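Local atomic coordinates of fatty acid synthase 1, isoform A (Drosophila melanogaster, PDB entry 6FN6), a protein that probably builds long-chain saturated fatty acids from acetyl-CoA and malonyl-CoA with NADPH, the piece here being its dehydratase-enoylreductase-ketoreductase modifying region. Residues 161-166 with 222-227; 364-369 with 385-390; 689-694 with 718-723. All coordinates share one frame; numbering follows the deposited sequence.

Interaction 1: residues 161-166 with 222-227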
loop_
_atom_site.group_PDB
_atom_site.type_symbol
_atom_site.label_atom_id
_atom_site.label_comp_id
_atom_site.label_asym_id
_atom_site.label_seq_id
_atom_site.Cartn_x
_atom_site.Cartn_y
_atom_site.Cartn_z
ATOM N N THR A 161 12.997 33.029 2.306
ATOM C CA THR A 161 12.088 33.928 3.002
ATOM C C THR A 161 11.520 34.936 2.008
ATOM O O THR A 161 12.092 35.155 0.941
ATOM C CB THR A 161 12.784 34.664 4.163
ATOM O OG1 THR A 161 11.819 35.435 4.889
ATOM C CG2 THR A 161 13.879 35.582 3.644
ATOM N N GLY A 162 10.383 35.531 2.351
ATOM C CA GLY A 162 9.750 36.511 1.489
ATOM C C GLY A 162 8.489 37.076 2.106
ATOM O O GLY A 162 8.246 36.905 3.303
ATOM N N LYS A 163 7.683 37.747 1.289
ATOM C CA LYS A 163 6.443 38.344 1.768
ATOM C C LYS A 163 5.304 38.185 0.759
ATOM O O LYS A 163 5.514 38.250 -0.454
ATOM C CB LYS A 163 6.664 39.821 2.093
ATOM C CG LYS A 163 7.586 40.050 3.282
ATOM C CD LYS A 163 7.015 41.057 4.267
ATOM C CE LYS A 163 7.610 40.865 5.657
ATOM N NZ LYS A 163 9.096 40.902 5.640
ATOM N N LEU A 164 4.101 37.967 1.280
ATOM C CA LEU A 164 2.907 37.802 0.457
ATOM C C LEU A 164 1.846 38.811 0.883
ATOM O O LEU A 164 1.620 39.012 2.075
ATOM C CB LEU A 164 2.360 36.377 0.580
ATOM C CG LEU A 164 3.399 35.251 0.599
ATOM C CD1 LEU A 164 2.751 33.920 0.939
ATOM C CD2 LEU A 164 4.120 35.170 -0.735
ATOM N N GLN A 165 1.191 39.442 -0.085
ATOM C CA GLN A 165 0.170 40.437 0.229
ATOM C C GLN A 165 -1.136 39.751 0.612
ATOM O O GLN A 165 -1.323 38.564 0.352
ATOM C CB GLN A 165 -0.052 41.385 -0.954
ATOM C CG GLN A 165 -0.531 40.713 -2.227
ATOM C CD GLN A 165 -0.650 41.688 -3.384
ATOM O OE1 GLN A 165 0.144 42.617 -3.506
ATOM N NE2 GLN A 165 -1.648 41.483 -4.236
ATOM N N TRP A 166 -2.026 40.505 1.252
ATOM C CA TRP A 166 -3.324 39.988 1.666
ATOM C C TRP A 166 -4.441 40.881 1.144
ATOM O O TRP A 166 -4.511 42.063 1.486
ATOM C CB TRP A 166 -3.411 39.886 3.188
ATOM C CG TRP A 166 -4.770 39.481 3.665
ATOM C CD1 TRP A 166 -5.701 40.279 4.262
ATOM C CD2 TRP A 166 -5.357 38.178 3.573
ATOM N NE1 TRP A 166 -6.829 39.551 4.553
ATOM C CE2 TRP A 166 -6.642 38.259 4.140
ATOM C CE3 TRP A 166 -4.918 36.952 3.068
ATOM C CZ2 TRP A 166 -7.493 37.159 4.218
ATOM C CZ3 TRP A 166 -5.766 35.861 3.145
ATOM C CH2 TRP A 166 -7.037 35.971 3.714
ATOM N N GLY A 222 2.833 43.194 2.999
ATOM C CA GLY A 222 2.464 41.788 3.001
ATOM C C GLY A 222 2.859 41.002 4.237
ATOM O O GLY A 222 3.389 41.554 5.202
ATOM N N LEU A 223 2.599 39.696 4.194
ATOM C CA LEU A 223 2.876 38.798 5.309
ATOM C C LEU A 223 4.123 37.956 5.036
ATOM O O LEU A 223 4.365 37.569 3.893
ATOM C CB LEU A 223 1.679 37.878 5.560
ATOM C CG LEU A 223 0.358 38.528 5.972
ATOM C CD1 LEU A 223 -0.803 37.605 5.626
ATOM C CD2 LEU A 223 0.354 38.854 7.456
ATOM N N PRO A 224 4.908 37.646 6.084
ATOM C CA PRO A 224 6.099 36.813 5.872
ATOM C C PRO A 224 5.782 35.390 5.415
ATOM O O PRO A 224 4.849 34.773 5.934
ATOM C CB PRO A 224 6.764 36.782 7.257
ATOM C CG PRO A 224 6.165 37.900 8.022
ATOM C CD PRO A 224 4.781 38.071 7.489
ATOM N N VAL A 225 6.554 34.880 4.459
ATOM C CA VAL A 225 6.441 33.488 4.041
ATOM C C VAL A 225 7.803 32.821 4.212
ATOM O O VAL A 225 8.837 33.425 3.935
ATOM C CB VAL A 225 5.929 33.367 2.587
ATOM C CG1 VAL A 225 6.879 34.052 1.618
ATOM C CG2 VAL A 225 5.731 31.910 2.208
ATOM N N GLN A 226 7.793 31.573 4.670
ATOM C CA GLN A 226 9.021 30.839 4.955
ATOM C C GLN A 226 9.060 29.509 4.216
ATOM O O GLN A 226 8.036 28.850 4.049
ATOM C CB GLN A 226 9.165 30.598 6.459
ATOM C CG GLN A 226 9.074 31.854 7.308
ATOM C CD GLN A 226 10.275 32.761 7.135
ATOM O OE1 GLN A 226 11.364 32.306 6.785
ATOM N NE2 GLN A 226 10.083 34.051 7.380
ATOM N N TRP A 227 10.251 29.129 3.766
ATOM C CA TRP A 227 10.460 27.833 3.133
ATOM C C TRP A 227 11.606 27.091 3.805
ATOM O O TRP A 227 12.770 27.466 3.664
ATOM C CB TRP A 227 10.738 28.000 1.640
ATOM C CG TRP A 227 11.352 26.786 0.997
ATOM C CD1 TRP A 227 12.554 26.719 0.355
ATOM C CD2 TRP A 227 10.799 25.465 0.945
ATOM N NE1 TRP A 227 12.780 25.445 -0.100
ATOM C CE2 TRP A 227 11.718 24.654 0.250
ATOM C CE3 TRP A 227 9.614 24.890 1.416
ATOM C CZ2 TRP A 227 11.491 23.297 0.016
ATOM C CZ3 TRP A 227 9.389 23.542 1.181
ATOM C CH2 TRP A 227 10.325 22.761 0.489
#

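Interaction 2: residues 364-369 with 385-390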
loop_
_atom_site.group_PDB
_atom_site.type_symbol
_atom_site.label_atom_id
_atom_site.label_comp_id
_atom_site.label_asym_id
_atom_site.label_seq_id
_atom_site.Cartn_x
_atom_site.Cartn_y
_atom_site.Cartn_z
ATOM N N ASP A 364 -10.158 39.100 -71.758
ATOM C CA ASP A 364 -9.275 38.744 -72.862
ATOM C C ASP A 364 -8.233 39.844 -73.028
ATOM O O ASP A 364 -8.555 40.964 -73.421
ATOM C CB ASP A 364 -10.077 38.552 -74.152
ATOM C CG ASP A 364 -9.245 37.977 -75.282
ATOM O OD1 ASP A 364 -8.086 37.585 -75.031
ATOM O OD2 ASP A 364 -9.752 37.914 -76.422
ATOM N N VAL A 365 -6.980 39.515 -72.729
ATOM C CA VAL A 365 -5.912 40.508 -72.682
ATOM C C VAL A 365 -5.744 41.227 -74.020
ATOM O O VAL A 365 -5.172 42.316 -74.073
ATOM C CB VAL A 365 -4.584 39.851 -72.240
ATOM C CG1 VAL A 365 -4.113 38.830 -73.271
ATOM C CG2 VAL A 365 -3.510 40.906 -72.002
ATOM N N LEU A 366 -6.241 40.628 -75.096
ATOM C CA LEU A 366 -6.169 41.263 -76.404
ATOM C C LEU A 366 -7.303 42.282 -76.550
ATOM O O LEU A 366 -8.455 41.988 -76.234
ATOM C CB LEU A 366 -6.227 40.222 -77.531
ATOM C CG LEU A 366 -5.011 39.292 -77.672
ATOM C CD1 LEU A 366 -5.072 38.138 -76.684
ATOM C CD2 LEU A 366 -4.879 38.769 -79.095
ATOM N N LYS A 367 -6.957 43.478 -77.024
ATOM C CA LYS A 367 -7.914 44.576 -77.248
ATOM C C LYS A 367 -8.467 45.291 -76.007
ATOM O O LYS A 367 -9.116 46.325 -76.162
ATOM C CB LYS A 367 -9.096 44.110 -78.111
ATOM C CG LYS A 367 -8.976 44.547 -79.570
ATOM C CD LYS A 367 -10.220 45.320 -80.002
ATOM C CE LYS A 367 -9.975 46.117 -81.275
ATOM N NZ LYS A 367 -11.175 46.901 -81.672
ATOM N N GLU A 368 -8.246 44.782 -74.798
ATOM C CA GLU A 368 -8.793 45.474 -73.630
ATOM C C GLU A 368 -7.889 45.332 -72.403
ATOM O O GLU A 368 -7.129 44.370 -72.295
ATOM C CB GLU A 368 -10.197 44.947 -73.296
ATOM C CG GLU A 368 -10.220 43.565 -72.654
ATOM C CD GLU A 368 -11.629 43.040 -72.439
ATOM O OE1 GLU A 368 -12.591 43.798 -72.684
ATOM O OE2 GLU A 368 -11.775 41.873 -72.017
ATOM N N PRO A 369 -7.976 46.303 -71.474
ATOM C CA PRO A 369 -7.224 46.282 -70.214
ATOM C C PRO A 369 -7.736 45.261 -69.207
ATOM O O PRO A 369 -8.946 45.147 -69.007
ATOM C CB PRO A 369 -7.406 47.704 -69.679
ATOM C CG PRO A 369 -8.706 48.144 -70.229
ATOM C CD PRO A 369 -8.811 47.515 -71.585
ATOM N N ARG A 385 5.379 37.375 -78.206
ATOM C CA ARG A 385 4.146 37.348 -78.985
ATOM C C ARG A 385 4.291 38.125 -80.295
ATOM O O ARG A 385 5.045 39.098 -80.360
ATOM C CB ARG A 385 2.994 37.938 -78.169
ATOM C CG ARG A 385 2.585 37.121 -76.952
ATOM C CD ARG A 385 1.403 36.209 -77.246
ATOM N NE ARG A 385 1.768 35.082 -78.099
ATOM C CZ ARG A 385 0.905 34.185 -78.565
ATOM N NH1 ARG A 385 -0.385 34.279 -78.266
ATOM N NH2 ARG A 385 1.331 33.191 -79.333
ATOM N N PRO A 386 3.570 37.695 -81.346
ATOM C CA PRO A 386 3.663 38.371 -82.645
ATOM C C PRO A 386 3.000 39.746 -82.632
ATOM O O PRO A 386 3.492 40.675 -83.272
ATOM C CB PRO A 386 2.932 37.415 -83.590
ATOM C CG PRO A 386 1.950 36.715 -82.724
ATOM C CD PRO A 386 2.610 36.575 -81.378
ATOM N N ASP A 387 1.891 39.862 -81.909
ATOM C CA ASP A 387 1.176 41.128 -81.795
ATOM C C ASP A 387 1.527 41.823 -80.482
ATOM O O ASP A 387 1.798 41.171 -79.473
ATOM C CB ASP A 387 -0.337 40.906 -81.895
ATOM C CG ASP A 387 -0.859 39.921 -80.862
ATOM O OD1 ASP A 387 -0.479 40.027 -79.674
ATOM O OD2 ASP A 387 -1.653 39.034 -81.239
ATOM N N THR A 388 1.530 43.151 -80.508
ATOM C CA THR A 388 1.916 43.944 -79.347
ATOM C C THR A 388 0.712 44.230 -78.451
ATOM O O THR A 388 0.843 44.862 -77.404
ATOM C CB THR A 388 2.546 45.287 -79.766
ATOM O OG1 THR A 388 1.542 46.124 -80.351
ATOM C CG2 THR A 388 3.663 45.067 -80.773
ATOM N N LYS A 389 -0.459 43.765 -78.870
ATOM C CA LYS A 389 -1.700 44.070 -78.170
ATOM C C LYS A 389 -1.665 43.586 -76.721
ATOM O O LYS A 389 -2.196 44.247 -75.828
ATOM C CB LYS A 389 -2.883 43.457 -78.921
ATOM C CG LYS A 389 -3.293 44.271 -80.144
ATOM C CD LYS A 389 -4.222 43.504 -81.070
ATOM C CE LYS A 389 -4.624 44.360 -82.262
ATOM N NZ LYS A 389 -5.439 43.611 -83.255
ATOM N N THR A 390 -1.042 42.433 -76.490
ATOM C CA THR A 390 -0.896 41.906 -75.137
ATOM C C THR A 390 -0.117 42.902 -74.280
ATOM O O THR A 390 -0.517 43.225 -73.162
ATOM C CB THR A 390 -0.178 40.541 -75.132
ATOM O OG1 THR A 390 -0.881 39.621 -75.976
ATOM C CG2 THR A 390 -0.108 39.969 -73.723
#

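Interaction 3: residues 689-694 with 718-723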
loop_
_atom_site.group_PDB
_atom_site.type_symbol
_atom_site.label_atom_id
_atom_site.label_comp_id
_atom_site.label_asym_id
_atom_site.label_seq_id
_atom_site.Cartn_x
_atom_site.Cartn_y
_atom_site.Cartn_z
ATOM N N PRO A 689 24.872 -5.097 -21.477
ATOM C CA PRO A 689 25.149 -4.245 -20.311
ATOM C C PRO A 689 23.956 -3.917 -19.409
ATOM O O PRO A 689 24.000 -4.219 -18.219
ATOM C CB PRO A 689 25.685 -2.963 -20.945
ATOM C CG PRO A 689 26.304 -3.400 -22.197
ATOM C CD PRO A 689 25.481 -4.550 -22.701
ATOM N N CYS A 690 22.920 -3.292 -19.957
ATOM C CA CYS A 690 21.835 -2.770 -19.133
ATOM C C CYS A 690 20.931 -3.852 -18.561
ATOM O O CYS A 690 20.729 -3.916 -17.348
ATOM C CB CYS A 690 20.993 -1.780 -19.935
ATOM S SG CYS A 690 21.755 -0.157 -20.072
ATOM N N VAL A 691 20.362 -4.684 -19.430
ATOM C CA VAL A 691 19.379 -5.668 -18.990
ATOM C C VAL A 691 19.990 -6.636 -17.981
ATOM O O VAL A 691 19.320 -7.051 -17.039
ATOM C CB VAL A 691 18.776 -6.440 -20.186
ATOM C CG1 VAL A 691 17.954 -5.508 -21.060
ATOM C CG2 VAL A 691 19.866 -7.136 -21.001
ATOM N N TYR A 692 21.260 -6.982 -18.160
ATOM C CA TYR A 692 21.900 -7.946 -17.272
ATOM C C TYR A 692 22.403 -7.297 -15.990
ATOM O O TYR A 692 22.349 -7.906 -14.923
ATOM C CB TYR A 692 23.047 -8.657 -17.987
ATOM C CG TYR A 692 22.577 -9.822 -18.824
ATOM C CD1 TYR A 692 22.241 -11.030 -18.231
ATOM C CD2 TYR A 692 22.461 -9.716 -20.202
ATOM C CE1 TYR A 692 21.802 -12.099 -18.985
ATOM C CE2 TYR A 692 22.026 -10.781 -20.967
ATOM C CZ TYR A 692 21.699 -11.971 -20.355
ATOM O OH TYR A 692 21.267 -13.035 -21.113
ATOM N N SER A 693 22.895 -6.067 -16.085
ATOM C CA SER A 693 23.243 -5.313 -14.888
ATOM C C SER A 693 22.001 -5.148 -14.021
ATOM O O SER A 693 22.073 -5.198 -12.792
ATOM C CB SER A 693 23.831 -3.951 -15.248
ATOM O OG SER A 693 25.054 -4.101 -15.946
ATOM N N THR A 694 20.860 -4.956 -14.674
ATOM C CA THR A 694 19.587 -4.825 -13.982
ATOM C C THR A 694 19.207 -6.143 -13.315
ATOM O O THR A 694 18.846 -6.176 -12.137
ATOM C CB THR A 694 18.467 -4.404 -14.951
ATOM O OG1 THR A 694 18.835 -3.187 -15.608
ATOM C CG2 THR A 694 17.151 -4.198 -14.209
ATOM N N GLY A 718 10.798 -10.055 -23.007
ATOM C CA GLY A 718 11.288 -8.693 -23.087
ATOM C C GLY A 718 12.776 -8.656 -22.813
ATOM O O GLY A 718 13.376 -9.679 -22.486
ATOM N N GLY A 719 13.378 -7.481 -22.956
ATOM C CA GLY A 719 14.798 -7.329 -22.711
ATOM C C GLY A 719 15.205 -7.816 -21.334
ATOM O O GLY A 719 16.080 -8.672 -21.194
ATOM N N VAL A 720 14.559 -7.268 -20.310
ATOM C CA VAL A 720 14.869 -7.608 -18.928
ATOM C C VAL A 720 14.403 -9.026 -18.615
ATOM O O VAL A 720 15.073 -9.758 -17.892
ATOM C CB VAL A 720 14.236 -6.593 -17.954
ATOM C CG1 VAL A 720 14.644 -6.894 -16.523
ATOM C CG2 VAL A 720 14.634 -5.175 -18.330
ATOM N N GLY A 721 13.244 -9.403 -19.148
ATOM C CA GLY A 721 12.705 -10.734 -18.936
ATOM C C GLY A 721 13.627 -11.837 -19.426
ATOM O O GLY A 721 13.976 -12.750 -18.673
ATOM N N GLN A 722 14.007 -11.759 -20.697
ATOM C CA GLN A 722 14.910 -12.732 -21.300
ATOM C C GLN A 722 16.196 -12.869 -20.496
ATOM O O GLN A 722 16.671 -13.978 -20.249
ATOM C CB GLN A 722 15.234 -12.334 -22.743
ATOM C CG GLN A 722 14.158 -12.729 -23.741
ATOM C CD GLN A 722 14.397 -12.152 -25.121
ATOM O OE1 GLN A 722 15.318 -12.560 -25.827
ATOM N NE2 GLN A 722 13.553 -11.210 -25.521
ATOM N N ALA A 723 16.760 -11.738 -20.089
ATOM C CA ALA A 723 17.985 -11.751 -19.304
ATOM C C ALA A 723 17.716 -12.371 -17.941
ATOM O O ALA A 723 18.542 -13.113 -17.414
ATOM C CB ALA A 723 18.540 -10.346 -19.155
#

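Interaction 1: residues 161-166 with 222-227
G222 packs its backbone against L164 and Q165; at its phi of 85° a CB would jam against the preceding carbonyl O, which calls for glycine. L223 then forms a hydrogen-bonded pair with L164: L164 N donates to L223 O over 2.7 Å, in the carbonyl plane, while the return bond, L223 N to L164 O, is modelled doubtfully short. P224, lacking an N-H, forms a non-hydrogen-bonded pair with K163 and instead sends its CA-H toward G162 O at 3.3 Å, while K163 CE brushes its CG at 4.1 Å. V225 N reaches G162 O over 2.9 Å, nearly straight at 167° but from above the carbonyl plane; the return bond, G162 N to V225 O, is weak. With chi1 at 60°, V225 CG1 sits over bare G162, 3.5 Å from its C atom. V225 CB meets L164 CD1 at 3.6 Å. Q226 NE2 makes a weak bond of 3.3 Å to T161 OG1, and Q226 OE1 is bonded to Q120. L164, L223 and V225 share one face of this antiparallel pair and rest on helix 170-183, the strand-over-central-helix packing of a hotdog fold, here the predicted C-terminal one of the dehydratase.

Interaction 2: residues 364-369 with 385-390
V365 and T390 meet methyl to methyl, CG2 of one lying 3.9 Å from CG2 of the other. They join the loop after strand 359-362 to the start of helix 389-395 in a domain whose strand order, with a reversed strand 438-445 inserted beside 402-409, is consistent with a methyltransferase-like Rossmann fold, as in the pseudo-methyltransferase domain of animal fatty acid synthases. L366, next along the loop, shows how the contact spreads toward solvent. Its CB is 4.9 Å from K389 CB, too far for firm packing. CG, set beside the backbone N by chi1 of -69°, and the branch CD1 both stay 4.5 Å from T390 OG1, loosely. The other branch, CD2, reaches D387 OD2 at 3.9 Å, the two side chains running at about a right angle; this is a methyl beside a carboxylate oxygen and no polar bond. K389 lends mainly its aliphatic base, with CB 4.5 Å from K367 N. The two lysine ends run out in the same neighbourhood, NZ of K367 and NZ of K389 being 6.8 Å apart, and both residues are exposed, so solvent would probably screen their like charges. Polar anchoring comes from one turn further along the helix, where N393 ND2 donates to V365 O. Within the loop itself, D364 N donates to E368 OE2 over 3.2 Å, bent at 138°, and E368 OE2 receives it on the anti lone pair, the one facing away from OE1.

Interaction 3: residues 689-694 with 718-723
V691 and A723 carry most of the buried surface where helices 689-702 and 719-731 cross, the axes of their short segments approaching to 8.6 Å at 59°. V691 points at the second helix and straddles its first turn: CG1, placed beside its own backbone N by chi1 of -66°, lies 3.6 Å from G719 C, and CG2 touches A723 CB at 3.9 Å. With no side chain at G719, the valine settles directly on the main chain, its carbonyl oxygen included. V720 flanks the same methyl, its CG2 4.3 Å from V691 CG1. A723 CB has a second partner, the Y692 ring, sitting 3.7 Å from its centroid and 10° off the normal, a CH-pi contact over the face. The bond from Y692 OH to V864 O and this methyl together limit how the ring turns. A leucine in place of Y692 would probably leave V864 O without this donor and A723 CB without its flat cover. G718 and G721 are consistent with the GxGxxG turn of a Rossmann-type nucleotide-binding domain, probably the enoylreductase's. The segments share no hydrogen bond; apolar shape fit and the CH-pi contact probably hold them, small G719 and A723 letting the helices close in.

In the fold
The three contacts follow one another along the chain. Interaction 1 and interaction 3 are the closer pair, with centres 51 Å apart and nearest atoms about 31 Å apart. Interaction 2 is remote from both: its centre lies 80 Å from that of interaction 1 and 79 Å from that of interaction 3, on the opposite side of the chain's centre in each case. Interaction 1 alone lies near an annotated site, the L164 side chain being about 9 Å from that of D175, the predicted proton donor of the dehydratase. None touches another, and each is local packing in its own part: the dehydratase hotdog fold, the methyltransferase-like domain and the probable enoylreductase region.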